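Local atomic coordinates of endonuclease V isoform X2 (Ciona intestinalis, PDB entry 6OZI), a protein that probably cleaves inosine-containing nucleic acids, RNA in particular, by metal-ion-dependent hydrolysis. Residues V59-P63 and E64-V68; K215-K218 and G219-T223; I225-P228 and I229-A232. The protein carries 1 engineered substitution. All blocks are in the same frame, centred on the assembly; numbering follows the deposited sequence.

Interaction 1 of 3, residues V59-P63 and E64-V68; sequences VLSYP and EMKQV
Leu60 and Gln67 face each other just before the closing turn of the beta hairpin formed by strands 52-61 and 67-76, at one margin of the central sheet of an RNase H-like fold; the contact is local, within one continuous stretch. They form an antiparallel non-hydrogen-bonded pair, flanked by two short backbone bonds: Val68 N donates to Val59 O over 2.7 Å, and Ser61 N to Lys66 O over 2.8 Å. Beyond them a cis peptide bond before Pro63 turns the chain sharply, and Met65, at a positive phi of 61°, donates its N to Ser61 O. Ser61 also works through its side chain. With OG set between its backbone N and carbonyl carbon (chi1 58°), it accepts a bond of 3.3 Å from Lys66 N. An alanine here is likely to leave Lys66 N without that acceptor and the turn held by main-chain bonds with less help from side chains. Met65 is bent at chi2 and chi3, and its end comes back to Leu60, SD lying 4.0 Å from Leu60 CD2; Glu227 and Pro228 of helix 227-243 pack against it too. Its methyl CE approaches the Tyr62 ring obliquely, 3.6 Å from CD2.

Interaction 2 of 3, residues K215-K218 and G219-T223; sequences KIVK and GCTKT. With nucleotides of chain D.
Thr221 turns its CB toward the last turn of helix 210-219, where Val217 meets it; together they show how the C-terminal end of a helix in an RNase H-like fold can be finished by a side chain as well as by the backbone. With OG1 anti to its own carbonyl carbon (chi1 -68°), the Thr221 hydroxyl folds back and donates to Val217 O at 2.7 Å, coming from above the carbonyl plane. The regular i+4 pattern, in which Gly219 N donates to Lys215 O, ends with Cys220 N donating to Ile216 O; the same N also makes a weak bond to Val217 O. After it Thr221 N reaches Lys218 O. Cys220 is turned differently: its SG lies beside its own backbone N, over the flank of the helix, 4.2 Å from Ile216 CG2. Ile216 and Val217 also pack onto Ile141 of strand 140-144, with Val202 of strand 200-206 meeting Val217 too, which seats the helix on the sheet. Further along, Thr223 leaves the helix behind for the nucleic acid, its CG2 lying 3.3 Å from O5' of DC11 of chain D. Back at the helix end, one water donates both to Lys218 O, at 3.1 Å, and to Thr221 O, at 3.2 Å.

Interaction 3 of 3, residues I225-P228 and I229-A232; sequences IPEP and IKMA. With nucleotides of chain D.
Lys230 and Glu227, one helical turn apart, lie side by side and point the same way, joined by a salt bridge in which Lys230 NZ donates to Glu227 OE2 over 3.0 Å. The carboxylate uses the syn lone pair of OE2, on the side of its other oxygen. That ammonium group has further acceptors: OP2 of DC11 of chain D, also at 3.0 Å, and the hydroxyl of Thr223 in the preceding loop. Three oxygens thus grip one nitrogen and fix where the lysine ends. Its chain starts with CG anti to the backbone N (chi1 174°) and bends once, at chi3, which carries NZ to the phosphate. Glu227 probably lessens the net positive charge presented there while holding the lysine in place. These residues open helix 227-243, with Pro226 at the N-cap position, and the first turn of the helix is laid against strand 112-116 of the RNase H-like sheet through Leu114. Pro226 O receives Lys230 N at 2.9 Å in a nearly straight bond (170° at the hydrogen). Glu227 O is taken by Met231 N, and Pro228 O by Ala232 N. At the start of the helix, Glu227 N finds its acceptor in the backbone of Cys220, whereas Pro228 has no N-H to place. Ala232 O, farther in, accepts from the Ser236 hydroxyl. Apolar packing accompanies the polar bonds: the Ile225 and Ile229 side chains cross at about a right angle, CG2 against CG2 at 3.5 Å, and Ile229 CD1 lies 4.3 Å from Pro226 CD.

The three contacts illustrate how sheet edge, helix end and helix start can be packed together beside a bound strand, their centres being 10 to 12 Å apart. Met65 of interaction 1 touches both other contacts: its CE lies 3.7 Å from Cys220 SG of interaction 2, and its SD 3.7 Å from Glu227 CB of interaction 3, which Leu60 CD2 also meets, at 3.6 Å. Interactions 2 and 3 are bound more directly, with Glu227 N 3.0 Å from Cys220 O and Lys230 NZ 2.6 Å from Thr223 OG1, both probable hydrogen bonds. Together Thr223 and Lys230 meet the backbone of chain D at DC11. The 59-68 hairpin stays behind them, its nearest atom about 10 Å from the nucleic acid.

Interaction 1 of 3, residues V59-P63 and E64-V68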
loop_
_atom_site.group_PDB
_atom_site.type_symbol
_atom_site.label_atom_id
_atom_site.label_comp_id
_atom_site.label_asym_id
_atom_site.label_seq_id
_atom_site.Cartn_x
_atom_site.Cartn_y
_atom_site.Cartn_z
ATOM N N VAL A 59 -19.709 -12.478 0.905
ATOM C CA VAL A 59 -20.937 -12.283 1.661
ATOM C C VAL A 59 -20.568 -12.129 3.128
ATOM O O VAL A 59 -19.885 -12.993 3.695
ATOM C CB VAL A 59 -21.942 -13.438 1.483
ATOM C CG1 VAL A 59 -23.228 -13.126 2.239
ATOM C CG2 VAL A 59 -22.248 -13.678 0.014
ATOM N N LEU A 60 -21.038 -11.040 3.739
ATOM C CA LEU A 60 -20.844 -10.743 5.150
ATOM C C LEU A 60 -22.195 -10.725 5.848
ATOM O O LEU A 60 -23.199 -10.297 5.273
ATOM C CB LEU A 60 -20.157 -9.385 5.359
ATOM C CG LEU A 60 -18.655 -9.263 5.089
ATOM C CD1 LEU A 60 -18.324 -9.428 3.613
ATOM C CD2 LEU A 60 -18.139 -7.930 5.603
ATOM N N SER A 61 -22.217 -11.184 7.095
ATOM C CA SER A 61 -23.449 -11.124 7.863
ATOM C C SER A 61 -23.792 -9.679 8.196
ATOM O O SER A 61 -22.923 -8.807 8.249
ATOM C CB SER A 61 -23.335 -11.947 9.146
ATOM O OG SER A 61 -22.251 -11.503 9.941
ATOM N N TYR A 62 -25.080 -9.432 8.404
ATOM C CA TYR A 62 -25.563 -8.112 8.789
ATOM C C TYR A 62 -26.387 -8.252 10.058
ATOM O O TYR A 62 -27.281 -9.095 10.119
ATOM C CB TYR A 62 -26.406 -7.482 7.676
ATOM C CG TYR A 62 -26.698 -6.013 7.902
ATOM C CD1 TYR A 62 -27.700 -5.604 8.775
ATOM C CD2 TYR A 62 -25.970 -5.036 7.238
ATOM C CE1 TYR A 62 -27.954 -4.252 8.994
ATOM C CE2 TYR A 62 -26.216 -3.690 7.442
ATOM C CZ TYR A 62 -27.212 -3.303 8.319
ATOM O OH TYR A 62 -27.457 -1.965 8.514
ATOM N N PRO A 63 -26.127 -7.399 11.063
ATOM C CA PRO A 63 -25.175 -6.279 11.046
ATOM C C PRO A 63 -23.773 -6.580 11.579
ATOM O O PRO A 63 -22.992 -5.644 11.745
ATOM C CB PRO A 63 -25.856 -5.258 11.953
ATOM C CG PRO A 63 -26.537 -6.119 12.983
ATOM C CD PRO A 63 -26.946 -7.397 12.288
ATOM N N GLU A 64 -23.454 -7.849 11.838
ATOM C CA GLU A 64 -22.185 -8.172 12.487
ATOM C C GLU A 64 -20.972 -7.924 11.590
ATOM O O GLU A 64 -19.863 -7.781 12.113
ATOM C CB GLU A 64 -22.188 -9.628 12.951
ATOM C CG GLU A 64 -23.143 -9.923 14.095
ATOM C CD GLU A 64 -24.581 -10.130 13.633
ATOM O OE1 GLU A 64 -24.834 -10.096 12.407
ATOM O OE2 GLU A 64 -25.459 -10.327 14.501
ATOM N N MET A 65 -21.159 -7.866 10.268
ATOM C CA MET A 65 -20.071 -7.614 9.310
ATOM C C MET A 65 -18.998 -8.697 9.370
ATOM O O MET A 65 -17.810 -8.421 9.223
ATOM C CB MET A 65 -19.440 -6.232 9.495
ATOM C CG MET A 65 -20.283 -5.082 8.988
ATOM S SD MET A 65 -20.693 -5.254 7.237
ATOM C CE MET A 65 -22.427 -5.670 7.394
ATOM N N LYS A 66 -19.416 -9.935 9.596
ATOM C CA LYS A 66 -18.516 -11.082 9.603
ATOM C C LYS A 66 -18.580 -11.789 8.258
ATOM O O LYS A 66 -19.665 -12.145 7.790
ATOM C CB LYS A 66 -18.875 -12.052 10.728
ATOM C CG LYS A 66 -18.656 -11.521 12.141
ATOM C CD LYS A 66 -17.181 -11.586 12.533
ATOM C CE LYS A 66 -16.414 -10.290 12.296
ATOM N NZ LYS A 66 -14.958 -10.490 12.611
ATOM N N GLN A 67 -17.419 -11.990 7.647
ATOM C CA GLN A 67 -17.356 -12.641 6.347
ATOM C C GLN A 67 -17.787 -14.100 6.485
ATOM O O GLN A 67 -17.239 -14.844 7.308
ATOM C CB GLN A 67 -15.943 -12.553 5.777
ATOM C CG GLN A 67 -15.826 -13.020 4.335
ATOM C CD GLN A 67 -14.392 -12.969 3.840
ATOM O OE1 GLN A 67 -13.801 -11.893 3.725
ATOM N NE2 GLN A 67 -13.821 -14.137 3.555
ATOM N N VAL A 68 -18.800 -14.493 5.717
ATOM C CA VAL A 68 -19.262 -15.877 5.697
ATOM C C VAL A 68 -19.084 -16.531 4.338
ATOM O O VAL A 68 -19.217 -17.761 4.244
ATOM C CB VAL A 68 -20.736 -15.996 6.148
ATOM C CG1 VAL A 68 -20.887 -15.611 7.613
ATOM C CG2 VAL A 68 -21.630 -15.126 5.278
#

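Interaction 2 of 3, residues K215-K218 and G219-T223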
loop_
_atom_site.group_PDB
_atom_site.type_symbol
_atom_site.label_atom_id
_atom_site.label_comp_id
_atom_site.label_asym_id
_atom_site.label_seq_id
_atom_site.Cartn_x
_atom_site.Cartn_y
_atom_site.Cartn_z
ATOM N N LYS A 215 -28.607 4.086 4.811
ATOM C CA LYS A 215 -28.655 3.383 6.095
ATOM C C LYS A 215 -27.845 2.091 6.052
ATOM O O LYS A 215 -27.159 1.741 7.024
ATOM C CB LYS A 215 -30.097 3.072 6.503
ATOM C CG LYS A 215 -30.727 4.049 7.483
ATOM C CD LYS A 215 -32.239 4.130 7.282
ATOM C CE LYS A 215 -32.925 4.803 8.459
ATOM N NZ LYS A 215 -32.049 5.835 9.074
ATOM N N ILE A 216 -27.926 1.359 4.941
ATOM C CA ILE A 216 -27.193 0.102 4.830
ATOM C C ILE A 216 -25.693 0.360 4.756
ATOM O O ILE A 216 -24.890 -0.370 5.350
ATOM C CB ILE A 216 -27.703 -0.694 3.616
ATOM C CG1 ILE A 216 -29.177 -1.071 3.833
ATOM C CG2 ILE A 216 -26.840 -1.924 3.366
ATOM C CD1 ILE A 216 -29.822 -1.780 2.667
ATOM N N VAL A 217 -25.286 1.398 4.031
ATOM C CA VAL A 217 -23.863 1.729 3.977
ATOM C C VAL A 217 -23.353 2.126 5.366
ATOM O O VAL A 217 -22.252 1.732 5.774
ATOM C CB VAL A 217 -23.619 2.822 2.917
ATOM C CG1 VAL A 217 -22.204 3.359 2.989
ATOM C CG2 VAL A 217 -23.898 2.257 1.511
ATOM N N LYS A 218 -24.159 2.875 6.128
ATOM C CA LYS A 218 -23.782 3.216 7.500
ATOM C C LYS A 218 -23.626 1.968 8.355
ATOM O O LYS A 218 -22.652 1.832 9.107
ATOM C CB LYS A 218 -24.816 4.153 8.125
ATOM C CG LYS A 218 -24.482 4.612 9.547
ATOM C CD LYS A 218 -25.233 5.904 9.885
ATOM C CE LYS A 218 -24.790 6.527 11.210
ATOM N NZ LYS A 218 -25.306 7.939 11.343
ATOM N N GLY A 219 -24.591 1.046 8.260
ATOM C CA GLY A 219 -24.500 -0.202 9.000
ATOM C C GLY A 219 -23.307 -1.058 8.610
ATOM O O GLY A 219 -22.840 -1.875 9.407
ATOM N N CYS A 220 -22.804 -0.892 7.386
ATOM C CA CYS A 220 -21.646 -1.641 6.917
ATOM C C CYS A 220 -20.325 -0.940 7.208
ATOM O O CYS A 220 -19.279 -1.451 6.805
ATOM C CB CYS A 220 -21.744 -1.899 5.409
ATOM S SG CYS A 220 -23.079 -3.008 4.910
ATOM N N THR A 221 -20.339 0.202 7.894
ATOM C CA THR A 221 -19.153 1.038 8.034
ATOM C C THR A 221 -18.444 0.754 9.355
ATOM O O THR A 221 -19.019 0.947 10.433
ATOM C CB THR A 221 -19.514 2.521 7.940
ATOM O OG1 THR A 221 -19.946 2.830 6.608
ATOM C CG2 THR A 221 -18.309 3.383 8.290
ATOM N N LYS A 222 -17.200 0.289 9.263
ATOM C CA LYS A 222 -16.245 0.349 10.362
ATOM C C LYS A 222 -15.196 1.422 10.120
ATOM O O LYS A 222 -14.972 2.281 10.980
ATOM C CB LYS A 222 -15.562 -1.013 10.571
ATOM C CG LYS A 222 -16.480 -2.105 11.092
ATOM C CD LYS A 222 -15.720 -3.395 11.364
ATOM C CE LYS A 222 -16.659 -4.493 11.849
ATOM N NZ LYS A 222 -15.992 -5.828 11.945
ATOM N N THR A 223 -14.564 1.402 8.950
ATOM C CA THR A 223 -13.693 2.457 8.462
ATOM C C THR A 223 -14.348 3.081 7.225
ATOM O O THR A 223 -15.504 2.788 6.907
ATOM C CB THR A 223 -12.297 1.890 8.177
ATOM O OG1 THR A 223 -12.385 0.865 7.181
ATOM C CG2 THR A 223 -11.701 1.294 9.450
ATOM P P DC D 11 -8.586 -1.717 8.474
ATOM O OP1 DC D 11 -9.194 -2.344 9.669
ATOM O OP2 DC D 11 -8.972 -2.135 7.106
ATOM O "O5'" DC D 11 -8.884 -0.170 8.590
ATOM C "C5'" DC D 11 -8.300 0.710 7.674
ATOM C "C4'" DC D 11 -7.752 1.916 8.391
ATOM O "O4'" DC D 11 -6.335 1.763 8.563
ATOM C "C3'" DC D 11 -7.934 3.209 7.639
ATOM O "O3'" DC D 11 -9.157 3.771 8.020
ATOM C "C2'" DC D 11 -6.758 4.059 8.110
ATOM C "C1'" DC D 11 -5.702 3.019 8.463
ATOM N N1 DC D 11 -4.580 2.901 7.483
ATOM C C2 DC D 11 -3.555 3.841 7.502
ATOM O O2 DC D 11 -3.620 4.772 8.309
ATOM N N3 DC D 11 -2.525 3.709 6.633
ATOM C C4 DC D 11 -2.493 2.686 5.785
ATOM N N4 DC D 11 -1.454 2.597 4.945
ATOM C C5 DC D 11 -3.532 1.709 5.752
ATOM C C6 DC D 11 -4.543 1.852 6.615
ATOM P P DA D 12 -9.961 4.712 7.004
ATOM O OP1 DA D 12 -11.211 5.084 7.703
ATOM O OP2 DA D 12 -10.004 4.048 5.678
ATOM O "O5'" DA D 12 -9.030 6.004 6.866
ATOM C "C5'" DA D 12 -9.006 6.970 7.905
ATOM C "C4'" DA D 12 -7.971 8.031 7.615
ATOM O "O4'" DA D 12 -6.663 7.427 7.658
ATOM C "C3'" DA D 12 -8.079 8.672 6.241
ATOM O "O3'" DA D 12 -8.891 9.836 6.317
ATOM C "C2'" DA D 12 -6.629 9.031 5.925
ATOM C "C1'" DA D 12 -5.858 7.913 6.605
ATOM N N9 DA D 12 -5.538 6.808 5.708
ATOM C C8 DA D 12 -6.339 5.756 5.364
ATOM N N7 DA D 12 -5.776 4.913 4.528
ATOM C C5 DA D 12 -4.527 5.457 4.306
ATOM C C6 DA D 12 -3.443 5.048 3.512
ATOM N N6 DA D 12 -3.447 3.940 2.770
ATOM N N1 DA D 12 -2.347 5.824 3.518
ATOM C C2 DA D 12 -2.345 6.933 4.271
ATOM N N3 DA D 12 -3.296 7.422 5.050
ATOM C C4 DA D 12 -4.369 6.628 5.026
HETATM O O HOH W 1 -21.200 3.060 11.534
#

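Interaction 3 of 3, residues I225-P228 and I229-A232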
loop_
_atom_site.group_PDB
_atom_site.type_symbol
_atom_site.label_atom_id
_atom_site.label_comp_id
_atom_site.label_asym_id
_atom_site.label_seq_id
_atom_site.Cartn_x
_atom_site.Cartn_y
_atom_site.Cartn_z
ATOM N N ILE A 225 -14.092 2.750 3.979
ATOM C CA ILE A 225 -14.564 1.817 2.959
ATOM C C ILE A 225 -15.431 0.763 3.645
ATOM O O ILE A 225 -14.904 -0.026 4.443
ATOM C CB ILE A 225 -13.397 1.164 2.214
ATOM C CG1 ILE A 225 -12.405 2.228 1.728
ATOM C CG2 ILE A 225 -13.914 0.338 1.065
ATOM C CD1 ILE A 225 -13.014 3.280 0.849
ATOM N N PRO A 226 -16.727 0.695 3.348
ATOM C CA PRO A 226 -17.587 -0.301 4.001
ATOM C C PRO A 226 -17.051 -1.719 3.843
ATOM O O PRO A 226 -16.439 -2.070 2.827
ATOM C CB PRO A 226 -18.932 -0.128 3.286
ATOM C CG PRO A 226 -18.917 1.290 2.821
ATOM C CD PRO A 226 -17.486 1.565 2.435
ATOM N N GLU A 227 -17.310 -2.539 4.862
ATOM C CA GLU A 227 -16.684 -3.858 4.973
ATOM C C GLU A 227 -16.844 -4.753 3.745
ATOM O O GLU A 227 -15.843 -5.361 3.331
ATOM C CB GLU A 227 -17.214 -4.552 6.236
ATOM C CG GLU A 227 -16.763 -3.896 7.534
ATOM C CD GLU A 227 -15.244 -3.888 7.684
ATOM O OE1 GLU A 227 -14.652 -4.967 7.890
ATOM O OE2 GLU A 227 -14.643 -2.798 7.593
ATOM N N PRO A 228 -18.029 -4.913 3.134
ATOM C CA PRO A 228 -18.109 -5.828 1.974
ATOM C C PRO A 228 -17.254 -5.372 0.801
ATOM O O PRO A 228 -16.596 -6.190 0.139
ATOM C CB PRO A 228 -19.604 -5.827 1.626
ATOM C CG PRO A 228 -20.295 -5.328 2.862
ATOM C CD PRO A 228 -19.351 -4.349 3.473
ATOM N N ILE A 229 -17.236 -4.066 0.541
ATOM C CA ILE A 229 -16.367 -3.521 -0.495
ATOM C C ILE A 229 -14.909 -3.765 -0.141
ATOM O O ILE A 229 -14.115 -4.236 -0.968
ATOM C CB ILE A 229 -16.654 -2.024 -0.682
ATOM C CG1 ILE A 229 -18.066 -1.839 -1.239
ATOM C CG2 ILE A 229 -15.592 -1.375 -1.546
ATOM C CD1 ILE A 229 -18.524 -0.435 -1.213
ATOM N N LYS A 230 -14.547 -3.464 1.107
ATOM C CA LYS A 230 -13.182 -3.669 1.569
ATOM C C LYS A 230 -12.734 -5.102 1.322
ATOM O O LYS A 230 -11.632 -5.347 0.810
ATOM C CB LYS A 230 -13.086 -3.310 3.057
ATOM C CG LYS A 230 -11.740 -3.633 3.684
ATOM C CD LYS A 230 -11.733 -3.407 5.194
ATOM C CE LYS A 230 -11.998 -1.950 5.540
ATOM N NZ LYS A 230 -11.916 -1.704 7.014
ATOM N N MET A 231 -13.597 -6.066 1.647
ATOM C CA MET A 231 -13.188 -7.457 1.555
ATOM C C MET A 231 -13.089 -7.914 0.102
ATOM O O MET A 231 -12.097 -8.546 -0.286
ATOM C CB MET A 231 -14.139 -8.326 2.375
ATOM C CG MET A 231 -14.095 -7.944 3.839
ATOM S SD MET A 231 -12.404 -8.084 4.439
ATOM C CE MET A 231 -12.563 -7.527 6.135
ATOM N N ALA A 232 -14.096 -7.596 -0.722
ATOM C CA ALA A 232 -14.036 -7.995 -2.134
ATOM C C ALA A 232 -12.798 -7.421 -2.821
ATOM O O ALA A 232 -12.101 -8.129 -3.570
ATOM C CB ALA A 232 -15.308 -7.567 -2.867
ATOM P P DC D 11 -8.586 -1.717 8.474
ATOM O OP1 DC D 11 -9.194 -2.344 9.669
ATOM O OP2 DC D 11 -8.972 -2.135 7.106
ATOM O "O5'" DC D 11 -8.884 -0.170 8.590
ATOM C "C5'" DC D 11 -8.300 0.710 7.674
ATOM C "C4'" DC D 11 -7.752 1.916 8.391
ATOM O "O4'" DC D 11 -6.335 1.763 8.563
ATOM C "C3'" DC D 11 -7.934 3.209 7.639
ATOM O "O3'" DC D 11 -9.157 3.771 8.020
ATOM C "C2'" DC D 11 -6.758 4.059 8.110
ATOM C "C1'" DC D 11 -5.702 3.019 8.463
ATOM N N1 DC D 11 -4.580 2.901 7.483
ATOM C C2 DC D 11 -3.555 3.841 7.502
ATOM O O2 DC D 11 -3.620 4.772 8.309
ATOM N N3 DC D 11 -2.525 3.709 6.633
ATOM C C4 DC D 11 -2.493 2.686 5.785
ATOM N N4 DC D 11 -1.454 2.597 4.945
ATOM C C5 DC D 11 -3.532 1.709 5.752
ATOM C C6 DC D 11 -4.543 1.852 6.615
#